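Local coordinates for protein 4-carboxymuconolactone decarboxylase (Sinorhizobium meliloti, PDB 4G9Q) that belongs to the carboxymuconolactone decarboxylase family, forms an all-helical trimer, and may have decarboxylase or peroxiredoxin-like activity, at residues S77-A82 with I241-F246; L84-E89 with I208-S213; Q45-S48 with L53-Y56; Y95-A100 with G131-A136; Q164-V169 with Y183-L188. One frame throughout, in Å; residues are numbered along the deposited sequence.

Contact 1: S77-A82 with I241-F246; sequences SLVTIA and ITHLAF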
# COMPACT_ATOMS: atom_id res chain seq x y z
N SER A 77 -10.08 14.49 -12.98
CA SER A 77 -10.22 13.12 -13.48
C SER A 77 -8.86 12.43 -13.66
O SER A 77 -8.71 11.27 -13.27
CB SER A 77 -11.03 13.08 -14.78
OG SER A 77 -12.42 13.27 -14.53
N LEU A 78 -7.89 13.14 -14.23
CA LEU A 78 -6.53 12.60 -14.36
C LEU A 78 -5.91 12.28 -13.01
O LEU A 78 -5.30 11.23 -12.83
CB LEU A 78 -5.63 13.56 -15.15
CG LEU A 78 -5.77 13.53 -16.67
CD1 LEU A 78 -5.00 14.71 -17.26
CD2 LEU A 78 -5.27 12.20 -17.25
N VAL A 79 -6.06 13.20 -12.06
CA VAL A 79 -5.55 13.02 -10.69
C VAL A 79 -6.20 11.81 -10.02
O VAL A 79 -5.52 11.02 -9.35
CB VAL A 79 -5.79 14.30 -9.85
CG1 VAL A 79 -5.53 14.04 -8.37
CG2 VAL A 79 -4.89 15.43 -10.35
N THR A 80 -7.51 11.67 -10.20
CA THR A 80 -8.26 10.58 -9.59
C THR A 80 -7.87 9.23 -10.18
O THR A 80 -7.63 8.27 -9.44
CB THR A 80 -9.78 10.80 -9.72
OG1 THR A 80 -10.10 12.10 -9.20
CG2 THR A 80 -10.56 9.74 -8.93
N ILE A 81 -7.78 9.15 -11.51
CA ILE A 81 -7.35 7.92 -12.17
C ILE A 81 -5.96 7.51 -11.67
O ILE A 81 -5.73 6.34 -11.32
CB ILE A 81 -7.39 8.03 -13.71
CG1 ILE A 81 -8.85 8.00 -14.18
CG2 ILE A 81 -6.59 6.91 -14.37
CD1 ILE A 81 -9.00 8.32 -15.66
N ALA A 82 -5.04 8.47 -11.62
CA ALA A 82 -3.68 8.19 -11.14
C ALA A 82 -3.69 7.65 -9.71
O ALA A 82 -3.00 6.66 -9.41
CB ALA A 82 -2.81 9.44 -11.26
N ILE A 241 -3.24 18.27 -4.14
CA ILE A 241 -3.03 17.76 -2.79
C ILE A 241 -4.36 17.69 -2.04
O ILE A 241 -4.64 16.70 -1.36
CB ILE A 241 -2.00 18.62 -2.02
CG1 ILE A 241 -0.64 18.54 -2.71
CG2 ILE A 241 -1.89 18.16 -0.56
CD1 ILE A 241 0.40 19.52 -2.18
N THR A 242 -5.18 18.72 -2.19
CA THR A 242 -6.48 18.79 -1.51
C THR A 242 -7.43 17.68 -1.99
O THR A 242 -8.08 17.00 -1.19
CB THR A 242 -7.11 20.18 -1.67
OG1 THR A 242 -6.18 21.16 -1.18
CG2 THR A 242 -8.43 20.30 -0.90
N HIS A 243 -7.49 17.49 -3.31
CA HIS A 243 -8.30 16.44 -3.92
C HIS A 243 -7.88 15.06 -3.39
O HIS A 243 -8.72 14.22 -3.06
CB HIS A 243 -8.17 16.52 -5.44
CG HIS A 243 -9.16 15.69 -6.19
ND1 HIS A 243 -10.43 16.13 -6.49
CD2 HIS A 243 -9.06 14.44 -6.72
CE1 HIS A 243 -11.07 15.20 -7.17
NE2 HIS A 243 -10.26 14.16 -7.31
N LEU A 244 -6.57 14.86 -3.29
CA LEU A 244 -6.01 13.58 -2.87
C LEU A 244 -6.18 13.28 -1.38
O LEU A 244 -6.06 12.12 -0.98
CB LEU A 244 -4.54 13.49 -3.27
CG LEU A 244 -4.31 13.37 -4.78
CD1 LEU A 244 -2.82 13.44 -5.09
CD2 LEU A 244 -4.92 12.08 -5.32
N ALA A 245 -6.45 14.29 -0.56
CA ALA A 245 -6.80 14.04 0.84
C ALA A 245 -8.01 13.11 0.92
O ALA A 245 -8.08 12.23 1.79
CB ALA A 245 -7.09 15.34 1.57
N PHE A 246 -8.94 13.28 -0.00
CA PHE A 246 -10.16 12.48 -0.03
C PHE A 246 -9.93 11.11 -0.64
O PHE A 246 -10.39 10.10 -0.09
CB PHE A 246 -11.29 13.24 -0.73
CG PHE A 246 -11.66 14.51 -0.03
CD1 PHE A 246 -12.73 14.55 0.86
CD2 PHE A 246 -10.91 15.67 -0.22
CE1 PHE A 246 -13.07 15.72 1.53
CE2 PHE A 246 -11.23 16.85 0.45
CZ PHE A 246 -12.31 16.87 1.33
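His243 reaches over from helix 234-248 and sets the NE2 end of its imidazole against Thr80 of helix 73-86, the two side chains meeting at about a right angle. His243 NE2 donates to Thr80 OG1 over 2.8 Å, a somewhat bent bond (147° at the hydrogen) made at the ring edge with the oxygen tilted slightly from the ring plane. With CG anti to the backbone N (chi1 -168°), the histidine sends its ring across the gap between the helices. Thr80 OG1 is also hydrogen-bonded to Arg76 O, and the guanidinium of Arg76 meets the other ring nitrogen, ND1. Both ring nitrogens are therefore tied to one turn of helix 73-86, which fixes the rotation of the imidazole. Beside this polar link runs an apolar one. Val79 CG1 touches Leu244 CD2 at 3.7 Å, the two side chains slanting past each other, and the same methyl comes within 3.9 Å of His243 CD2. The short helical segments stand 10.4 Å apart at an angle of 44°, so side chains rather than backbone fill the interface. All four touching residues are buried. Trp66 packs edge-to-face on the His243 ring and Tyr247 stacks with it, while helix 200-213 closes the apolar end, placing Leu205 on Val79 and Ile212 on Leu244.

Contact 2: L84-E89 with I208-S213; sequences LIARGE and IAALIS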
# COMPACT_ATOMS: atom_id res chain seq x y z
N LEU A 84 -6.21 6.08 -8.09
CA LEU A 84 -6.83 4.74 -8.07
C LEU A 84 -5.87 3.68 -8.58
O LEU A 84 -5.79 2.59 -8.02
CB LEU A 84 -8.12 4.73 -8.89
CG LEU A 84 -9.25 5.62 -8.36
CD1 LEU A 84 -10.38 5.67 -9.37
CD2 LEU A 84 -9.77 5.16 -7.01
N ILE A 85 -5.14 4.00 -9.65
CA ILE A 85 -4.12 3.08 -10.18
C ILE A 85 -3.03 2.82 -9.14
O ILE A 85 -2.74 1.67 -8.82
CB ILE A 85 -3.50 3.57 -11.51
CG1 ILE A 85 -4.58 3.63 -12.60
CG2 ILE A 85 -2.33 2.65 -11.95
CD1 ILE A 85 -4.14 4.33 -13.87
N ALA A 86 -2.45 3.90 -8.61
CA ALA A 86 -1.34 3.80 -7.67
C ALA A 86 -1.71 3.03 -6.39
O ALA A 86 -0.88 2.29 -5.84
CB ALA A 86 -0.82 5.19 -7.31
N ARG A 87 -2.95 3.19 -5.95
CA ARG A 87 -3.40 2.61 -4.68
C ARG A 87 -4.04 1.23 -4.81
O ARG A 87 -4.56 0.69 -3.83
CB ARG A 87 -4.36 3.58 -3.98
CG ARG A 87 -3.68 4.84 -3.49
CD ARG A 87 -4.67 5.81 -2.88
NE ARG A 87 -5.36 5.25 -1.72
CZ ARG A 87 -4.86 5.18 -0.49
NH1 ARG A 87 -3.63 5.61 -0.22
NH2 ARG A 87 -5.59 4.65 0.49
N GLY A 88 -4.00 0.67 -6.01
CA GLY A 88 -4.55 -0.67 -6.26
C GLY A 88 -6.06 -0.72 -6.06
O GLY A 88 -6.59 -1.68 -5.50
N GLU A 89 -6.73 0.33 -6.51
CA GLU A 89 -8.18 0.41 -6.44
C GLU A 89 -8.76 0.37 -7.86
O GLU A 89 -9.71 1.08 -8.18
CB GLU A 89 -8.61 1.67 -5.68
CG GLU A 89 -8.05 1.72 -4.26
CD GLU A 89 -8.31 3.05 -3.55
OE1 GLU A 89 -9.06 3.88 -4.09
OE2 GLU A 89 -7.76 3.25 -2.45
N ILE A 208 2.90 13.27 -9.95
CA ILE A 208 2.78 13.79 -8.58
C ILE A 208 1.57 13.18 -7.87
O ILE A 208 1.65 12.87 -6.67
CB ILE A 208 2.82 15.36 -8.48
CG1 ILE A 208 1.64 16.03 -9.20
CG2 ILE A 208 4.19 15.89 -8.98
CD1 ILE A 208 1.49 17.52 -8.87
N ALA A 209 0.48 12.95 -8.60
CA ALA A 209 -0.72 12.34 -8.02
C ALA A 209 -0.43 10.92 -7.52
O ALA A 209 -0.80 10.56 -6.40
CB ALA A 209 -1.88 12.34 -9.02
N ALA A 210 0.25 10.13 -8.35
CA ALA A 210 0.59 8.76 -8.00
C ALA A 210 1.53 8.69 -6.79
O ALA A 210 1.38 7.81 -5.94
CB ALA A 210 1.21 8.04 -9.19
N LEU A 211 2.49 9.62 -6.73
CA LEU A 211 3.46 9.67 -5.63
C LEU A 211 2.80 10.04 -4.31
O LEU A 211 3.02 9.38 -3.29
CB LEU A 211 4.56 10.70 -5.92
CG LEU A 211 5.51 10.42 -7.08
CD1 LEU A 211 6.42 11.62 -7.32
CD2 LEU A 211 6.33 9.16 -6.83
N ILE A 212 2.00 11.10 -4.34
CA ILE A 212 1.28 11.56 -3.15
C ILE A 212 0.36 10.45 -2.64
O ILE A 212 0.26 10.23 -1.43
CB ILE A 212 0.50 12.87 -3.42
CG1 ILE A 212 1.47 14.03 -3.69
CG2 ILE A 212 -0.41 13.23 -2.24
CD1 ILE A 212 0.83 15.24 -4.34
N SER A 213 -0.28 9.74 -3.57
CA SER A 213 -1.30 8.74 -3.23
C SER A 213 -0.79 7.55 -2.44
O SER A 213 -1.58 6.85 -1.79
CB SER A 213 -2.02 8.27 -4.50
OG SER A 213 -2.78 9.33 -5.03
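Arg87 lays the methylene part of its side chain over Ser213, with Arg87 CG 3.9 Å from Ser213 CB, before its guanidinium turns to the serine's carbonyl. A bend at chi3 (61°) brings the group round, and Arg87 NH1 donates to Ser213 O over 2.9 Å. The bond is only moderately bent (159° at the hydrogen), with the oxygen in the guanidinium plane and the nitrogen almost in line with the carbonyl (C=O...N 171°). The NE side of the same group pairs with Glu89, whose OE2 lies somewhat out of the guanidinium plane: Arg87 NE to Glu89 OE2 is a 3.2 Å salt bridge, the carboxylate being met from above its plane. Glu89 OE2 also pairs with Lys125 of the second subunit, so this carboxylate carries the local charge network into the trimer interface. Ser213 keeps its hydroxyl within its own helix, Ser213 OG donating to Ala209 O at 2.7 Å. Next to the arginine the backbones come close. Ala86 CB rests 4.0 Å from Ala210 CB, and the CA atoms of these two alanines are only 5.3 Å apart, small residues permitting the close approach of helices 73-86 and 200-213. The turn that delivers Arg87 is a Schellman motif ending helix 73-86: Glu89 N bonds to Leu84 O at 2.9 Å, Gly88 N bonds to Ile85 O, and Gly88, with positive phi, is the C-prime residue.

Contact 3: Q45-S48 with L53-Y56; sequences QVRS and LEQY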
# COMPACT_ATOMS: atom_id res chain seq x y z
N GLN A 45 -26.78 0.39 -1.45
CA GLN A 45 -25.78 -0.51 -0.89
C GLN A 45 -24.89 0.20 0.13
O GLN A 45 -24.61 -0.33 1.20
CB GLN A 45 -24.93 -1.14 -2.00
CG GLN A 45 -25.61 -2.30 -2.71
CD GLN A 45 -24.79 -2.84 -3.86
OE1 GLN A 45 -24.42 -2.09 -4.77
NE2 GLN A 45 -24.52 -4.13 -3.84
N VAL A 46 -24.45 1.41 -0.21
CA VAL A 46 -23.62 2.19 0.71
C VAL A 46 -24.41 2.50 1.99
O VAL A 46 -23.88 2.42 3.09
CB VAL A 46 -23.10 3.50 0.08
CG1 VAL A 46 -22.22 4.27 1.06
CG2 VAL A 46 -22.34 3.19 -1.20
N ARG A 47 -25.68 2.85 1.82
CA ARG A 47 -26.55 3.14 2.96
C ARG A 47 -26.84 1.92 3.84
O ARG A 47 -27.25 2.08 4.99
CB ARG A 47 -27.85 3.79 2.48
CG ARG A 47 -27.70 5.25 2.09
CD ARG A 47 -29.05 5.91 1.85
NE ARG A 47 -29.72 5.40 0.66
CZ ARG A 47 -29.76 6.03 -0.51
NH1 ARG A 47 -29.18 7.21 -0.67
NH2 ARG A 47 -30.39 5.47 -1.54
N SER A 48 -26.61 0.72 3.31
CA SER A 48 -26.80 -0.50 4.10
C SER A 48 -25.67 -0.73 5.10
O SER A 48 -25.76 -1.60 5.97
CB SER A 48 -26.97 -1.73 3.19
OG SER A 48 -25.72 -2.20 2.70
N LEU A 53 -21.62 8.02 5.12
CA LEU A 53 -20.63 8.02 4.05
C LEU A 53 -21.27 8.41 2.71
O LEU A 53 -20.70 9.19 1.95
CB LEU A 53 -19.93 6.67 3.93
CG LEU A 53 -18.85 6.53 2.84
CD1 LEU A 53 -17.79 7.62 2.93
CD2 LEU A 53 -18.22 5.15 2.90
N GLU A 54 -22.46 7.88 2.44
CA GLU A 54 -23.17 8.21 1.21
C GLU A 54 -23.49 9.70 1.15
O GLU A 54 -23.28 10.34 0.12
CB GLU A 54 -24.45 7.38 1.04
CG GLU A 54 -25.17 7.62 -0.30
CD GLU A 54 -24.29 7.34 -1.53
OE1 GLU A 54 -23.39 6.49 -1.45
OE2 GLU A 54 -24.52 7.99 -2.58
N GLN A 55 -23.98 10.24 2.26
CA GLN A 55 -24.28 11.67 2.36
C GLN A 55 -23.03 12.52 2.11
O GLN A 55 -23.07 13.49 1.34
CB GLN A 55 -24.87 12.00 3.72
CG GLN A 55 -25.43 13.41 3.81
CD GLN A 55 -26.84 13.49 3.28
OE1 GLN A 55 -27.06 13.40 2.06
NE2 GLN A 55 -27.80 13.64 4.17
N TYR A 56 -21.93 12.15 2.76
CA TYR A 56 -20.66 12.86 2.58
C TYR A 56 -20.16 12.79 1.14
O TYR A 56 -19.63 13.77 0.61
CB TYR A 56 -19.59 12.30 3.52
CG TYR A 56 -19.70 12.70 4.98
CD1 TYR A 56 -20.16 13.97 5.36
CD2 TYR A 56 -19.29 11.83 5.99
CE1 TYR A 56 -20.23 14.33 6.71
CE2 TYR A 56 -19.36 12.18 7.33
CZ TYR A 56 -19.83 13.43 7.68
OH TYR A 56 -19.88 13.78 9.01
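Val46 and Glu54 face each other across a helix-loop-helix connection, their CA atoms 6.1 Å apart, the closest CA pair of the two segments. The first belongs to the short helix 43-47 and the second to the opening turn or so of helix 51-65, and both CB atoms point into the gap. There the isopropyl group of Val46 packs directly against the glutamate: Val46 CB lies 3.4 Å from Glu54 OE1, with both valine methyls almost as near that oxygen, and Val46 CG1 touches Glu54 CB at 3.8 Å. Glu54 starts with CG anti to the backbone N and then bends at chi2 (57°), which curls the carboxylate back over the valine. This buried acid is not left among carbon atoms alone, because OE1 forms a salt bridge with Arg39. Arg47 flanks the glutamate along its aliphatic part, Arg47 CG being 4.0 Å from Glu54 CB. Its charged end pairs with Asp44 instead; Arg47 NH1 stays 5.1 Å from Glu54 OE2, and the guanidinium and carboxylate planes stand 82° apart. Opposite charges at that range may still attract weakly. Leu53 adds a looser apolar touch, Val46 CG1 to Leu53 CB at 4.4 Å. The second subunit covers this corner with Met127 on Val46 and Ala118 on Leu53, so the connection forms part of the trimer interface. Just beyond Arg47, Ser48 OG donates to Gln45 O at 2.6 Å, and Ser48 N bonds to that same carbonyl.

Contact 4: Y95-A100 with G131-A136; sequences YYADQA and GPVSEA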
# COMPACT_ATOMS: atom_id res chain seq x y z
N TYR A 95 -16.02 3.12 -13.43
CA TYR A 95 -16.78 4.35 -13.21
C TYR A 95 -15.91 5.58 -13.47
O TYR A 95 -16.31 6.49 -14.20
CB TYR A 95 -17.38 4.39 -11.80
CG TYR A 95 -18.02 5.72 -11.47
CD1 TYR A 95 -19.31 6.02 -11.91
CD2 TYR A 95 -17.32 6.68 -10.74
CE1 TYR A 95 -19.89 7.25 -11.61
CE2 TYR A 95 -17.89 7.90 -10.44
CZ TYR A 95 -19.18 8.18 -10.88
OH TYR A 95 -19.73 9.40 -10.59
N TYR A 96 -14.72 5.61 -12.87
CA TYR A 96 -13.90 6.82 -12.93
C TYR A 96 -13.28 7.10 -14.30
O TYR A 96 -13.10 8.26 -14.67
CB TYR A 96 -12.86 6.87 -11.80
CG TYR A 96 -13.47 7.43 -10.53
CD1 TYR A 96 -13.76 8.78 -10.41
CD2 TYR A 96 -13.80 6.59 -9.47
CE1 TYR A 96 -14.33 9.30 -9.25
CE2 TYR A 96 -14.38 7.09 -8.31
CZ TYR A 96 -14.64 8.45 -8.21
OH TYR A 96 -15.22 8.95 -7.07
N ALA A 97 -12.97 6.04 -15.05
CA ALA A 97 -12.48 6.21 -16.43
C ALA A 97 -13.59 6.73 -17.33
O ALA A 97 -13.35 7.59 -18.17
CB ALA A 97 -11.88 4.92 -16.98
N ASP A 98 -14.81 6.21 -17.14
CA ASP A 98 -15.97 6.71 -17.87
C ASP A 98 -16.18 8.20 -17.59
O ASP A 98 -16.39 8.99 -18.50
CB ASP A 98 -17.24 5.92 -17.52
CG ASP A 98 -18.47 6.45 -18.23
OD1 ASP A 98 -18.66 6.10 -19.41
OD2 ASP A 98 -19.24 7.21 -17.62
N GLN A 99 -16.13 8.56 -16.31
CA GLN A 99 -16.27 9.96 -15.91
C GLN A 99 -15.17 10.82 -16.51
O GLN A 99 -15.43 11.95 -16.93
CB GLN A 99 -16.25 10.10 -14.39
CG GLN A 99 -17.56 9.73 -13.70
CD GLN A 99 -18.72 10.63 -14.10
OE1 GLN A 99 -18.63 11.86 -14.04
NE2 GLN A 99 -19.83 10.02 -14.51
N ALA A 100 -13.95 10.29 -16.57
CA ALA A 100 -12.83 11.03 -17.16
C ALA A 100 -13.10 11.36 -18.63
O ALA A 100 -12.89 12.49 -19.08
CB ALA A 100 -11.53 10.25 -17.02
N GLY A 131 -8.76 -4.87 -17.20
CA GLY A 131 -10.17 -5.27 -17.15
C GLY A 131 -11.15 -4.11 -16.99
O GLY A 131 -12.04 -3.93 -17.83
N PRO A 132 -11.01 -3.33 -15.90
CA PRO A 132 -11.91 -2.20 -15.64
C PRO A 132 -11.91 -1.13 -16.75
O PRO A 132 -12.99 -0.66 -17.14
CB PRO A 132 -11.38 -1.62 -14.33
CG PRO A 132 -10.76 -2.79 -13.64
CD PRO A 132 -10.14 -3.61 -14.74
N VAL A 133 -10.74 -0.75 -17.25
CA VAL A 133 -10.67 0.30 -18.27
C VAL A 133 -11.15 -0.20 -19.64
O VAL A 133 -11.80 0.54 -20.38
CB VAL A 133 -9.26 0.96 -18.36
CG1 VAL A 133 -9.20 1.97 -19.51
CG2 VAL A 133 -8.92 1.66 -17.04
N SER A 134 -10.86 -1.46 -19.97
CA SER A 134 -11.36 -2.05 -21.22
C SER A 134 -12.89 -2.05 -21.25
O SER A 134 -13.49 -1.81 -22.29
CB SER A 134 -10.81 -3.46 -21.46
OG SER A 134 -11.36 -4.41 -20.56
N GLU A 135 -13.50 -2.31 -20.10
CA GLU A 135 -14.96 -2.27 -19.98
C GLU A 135 -15.49 -0.85 -20.22
O GLU A 135 -16.46 -0.66 -20.95
CB GLU A 135 -15.41 -2.80 -18.61
CG GLU A 135 -16.92 -2.90 -18.45
CD GLU A 135 -17.35 -3.38 -17.08
OE1 GLU A 135 -16.61 -4.18 -16.45
OE2 GLU A 135 -18.44 -2.98 -16.63
N ALA A 136 -14.83 0.14 -19.61
CA ALA A 136 -15.19 1.54 -19.79
C ALA A 136 -15.09 1.94 -21.26
O ALA A 136 -16.00 2.60 -21.79
CB ALA A 136 -14.32 2.43 -18.93
O HOH W 1 -18.05 3.52 -20.07
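Ala97 and Ala136 meet methyl to methyl, CB to CB at 4.0 Å, and form the tight part of this contact between helices 93-102 and 130-139. With no longer side chain between them, the segment axes close to 8.6 Å, at an angle of 42° with both running in roughly the same direction. Ala136 CB also lies 4.2 Å from Asp98 N, so the methyl sits directly against the neighbouring helix backbone. Val133 adds its CG2 at 4.4 Å from Ala97 CB, on the side where Ile110 and Ile114 of helix 107-120 continue the apolar packing. The other side is looser and wet. Asp98, with CG anti to the backbone N (chi1 178°), extends its carboxylate alongside Ala136 without touching it, and a water bridges the gap by donating to both Asp98 OD1 (2.7 Å) and Ala136 O (2.8 Å). Asp98 OD1 is held as well by a salt bridge to Arg140, and no direct hydrogen bond joins the two segments. Val49 of the third subunit packs on Val133, bringing the trimer contact up to this pair. Close helix packing through alanine methyls here joins two helices of the all-helical carboxymuconolactone decarboxylase family fold.

Contact 5: Q164-V169 with Y183-L188; sequences QRATTV and YTTDYL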
# COMPACT_ATOMS: atom_id res chain seq x y z
N GLN A 164 22.85 17.03 -17.09
CA GLN A 164 22.99 17.33 -15.67
C GLN A 164 22.35 16.27 -14.79
O GLN A 164 22.95 15.82 -13.81
CB GLN A 164 22.39 18.70 -15.35
CG GLN A 164 23.37 19.86 -15.39
CD GLN A 164 24.09 20.07 -14.07
OE1 GLN A 164 25.30 19.88 -13.96
NE2 GLN A 164 23.34 20.46 -13.05
N ARG A 165 21.13 15.86 -15.15
CA ARG A 165 20.40 14.83 -14.43
C ARG A 165 21.16 13.51 -14.43
O ARG A 165 21.36 12.90 -13.37
CB ARG A 165 19.00 14.63 -15.02
CG ARG A 165 18.10 13.73 -14.18
CD ARG A 165 17.13 12.91 -15.05
NE ARG A 165 17.83 12.09 -16.04
CZ ARG A 165 18.39 10.90 -15.80
NH1 ARG A 165 18.33 10.35 -14.59
NH2 ARG A 165 19.00 10.25 -16.78
N ALA A 166 21.59 13.07 -15.61
CA ALA A 166 22.33 11.82 -15.77
C ALA A 166 23.64 11.81 -14.98
O ALA A 166 23.99 10.82 -14.33
CB ALA A 166 22.59 11.53 -17.24
N THR A 167 24.37 12.93 -15.04
CA THR A 167 25.63 13.07 -14.31
C THR A 167 25.43 12.94 -12.79
O THR A 167 26.17 12.21 -12.13
CB THR A 167 26.35 14.39 -14.67
OG1 THR A 167 26.74 14.35 -16.05
CG2 THR A 167 27.60 14.60 -13.81
N THR A 168 24.41 13.63 -12.26
CA THR A 168 24.10 13.60 -10.83
C THR A 168 23.83 12.16 -10.36
O THR A 168 24.46 11.68 -9.41
CB THR A 168 22.91 14.53 -10.47
OG1 THR A 168 23.24 15.88 -10.79
CG2 THR A 168 22.57 14.45 -8.98
N VAL A 169 22.90 11.48 -11.03
CA VAL A 169 22.52 10.11 -10.69
C VAL A 169 23.70 9.13 -10.85
O VAL A 169 23.94 8.30 -9.98
CB VAL A 169 21.30 9.63 -11.52
CG1 VAL A 169 20.92 8.18 -11.17
CG2 VAL A 169 20.11 10.55 -11.28
N TYR A 183 18.75 2.10 -17.06
CA TYR A 183 17.33 2.05 -17.40
C TYR A 183 16.63 3.38 -17.14
O TYR A 183 15.78 3.80 -17.93
CB TYR A 183 16.62 0.95 -16.61
CG TYR A 183 16.85 -0.47 -17.07
CD1 TYR A 183 16.96 -0.80 -18.42
CD2 TYR A 183 16.90 -1.51 -16.13
CE1 TYR A 183 17.14 -2.13 -18.82
CE2 TYR A 183 17.07 -2.83 -16.52
CZ TYR A 183 17.19 -3.13 -17.86
OH TYR A 183 17.36 -4.45 -18.23
N THR A 184 16.99 4.05 -16.04
CA THR A 184 16.42 5.36 -15.72
C THR A 184 16.63 6.32 -16.90
O THR A 184 15.69 7.00 -17.34
CB THR A 184 17.02 5.94 -14.42
OG1 THR A 184 16.82 5.00 -13.36
CG2 THR A 184 16.36 7.27 -14.05
N THR A 185 17.85 6.35 -17.41
CA THR A 185 18.18 7.17 -18.58
C THR A 185 17.45 6.71 -19.84
O THR A 185 16.73 7.50 -20.47
CB THR A 185 19.70 7.18 -18.83
OG1 THR A 185 20.36 7.73 -17.68
CG2 THR A 185 20.04 8.03 -20.07
N ASP A 186 17.63 5.45 -20.20
CA ASP A 186 17.15 4.93 -21.49
C ASP A 186 15.63 4.75 -21.57
O ASP A 186 15.02 5.10 -22.59
CB ASP A 186 17.83 3.60 -21.83
CG ASP A 186 19.32 3.76 -22.10
OD1 ASP A 186 19.79 4.89 -22.38
OD2 ASP A 186 20.03 2.73 -22.05
N TYR A 187 15.03 4.18 -20.53
CA TYR A 187 13.60 3.89 -20.54
C TYR A 187 12.75 5.08 -20.12
O TYR A 187 11.66 5.28 -20.66
CB TYR A 187 13.26 2.71 -19.62
CG TYR A 187 13.70 1.34 -20.08
CD1 TYR A 187 14.34 1.14 -21.31
CD2 TYR A 187 13.46 0.22 -19.28
CE1 TYR A 187 14.72 -0.14 -21.72
CE2 TYR A 187 13.84 -1.05 -19.68
CZ TYR A 187 14.47 -1.23 -20.90
OH TYR A 187 14.84 -2.49 -21.29
N LEU A 188 13.22 5.85 -19.15
CA LEU A 188 12.40 6.93 -18.62
C LEU A 188 12.69 8.28 -19.26
O LEU A 188 11.85 8.83 -19.98
CB LEU A 188 12.50 7.04 -17.09
CG LEU A 188 12.17 5.82 -16.23
CD1 LEU A 188 12.07 6.26 -14.78
CD2 LEU A 188 10.88 5.14 -16.67
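Thr185 OG1 is gripped from across the helix pair by Arg165, whose NH2 donates to it over 3.0 Å; the same oxygen also has a weak bond with Val181 O in its own helix. The two residues belong to an antiparallel helical hairpin, helices 159-173 and 178-192, with the segment axes at 149° and 10.9 Å apart. At that spacing the long arginine does the bridging. Its chain leaves with CG anti to the backbone N and bends at chi2 and again at chi3 (57°), swinging the guanidinium round to meet the threonine. Thr185 OG1 lies almost exactly in the guanidinium plane, at its edge, though the bond is bent to 140° at the hydrogen. Thr184 completes the contact from the previous position: its CG2 methyl comes within 3.7 Å of Arg165 NH1, the two side chains slanting past each other. The Thr184 hydroxyl is engaged elsewhere, with Leu180 O and with Trp250 of the third subunit. Arg165 NE forms a salt bridge with Glu162, so two separate parts of the guanidinium are tied down and its rotation is restricted. Ala166 contributes little, its CB being 4.4 Å from Thr185 OG1. The second helix widens into a pi-type turn over 184-188, where Leu188 N bonds weakly to both Tyr183 O and Thr184 O. In the first helix, Thr168 N and Thr168 OG1 reach Gln164 O from opposite faces of its plane, the hydroxyl donating at 3.0 Å.

Contacts 1 and 2 form a continuous block near the chain's centre, their centres 8 Å apart. Both draw on helix 73-86, and Leu244 CD2 of contact 1 lies 3.5 Å from Ser213 OG of contact 2. Both join the two family regions of the sequence. Contact 4 sits about 16 Å from each by centres and touches them, with Ile81 CD1 3.5 Å from Ala100 CB and Leu84 CD1 3.5 Å from Tyr96 CD2. Contacts 3 and 5 lie toward opposite sides, their centres about 47 Å apart, and each packs on another subunit. No ligand or known catalytic residue marks an active site, so the contacts can be placed only relative to one another and to the trimer interfaces.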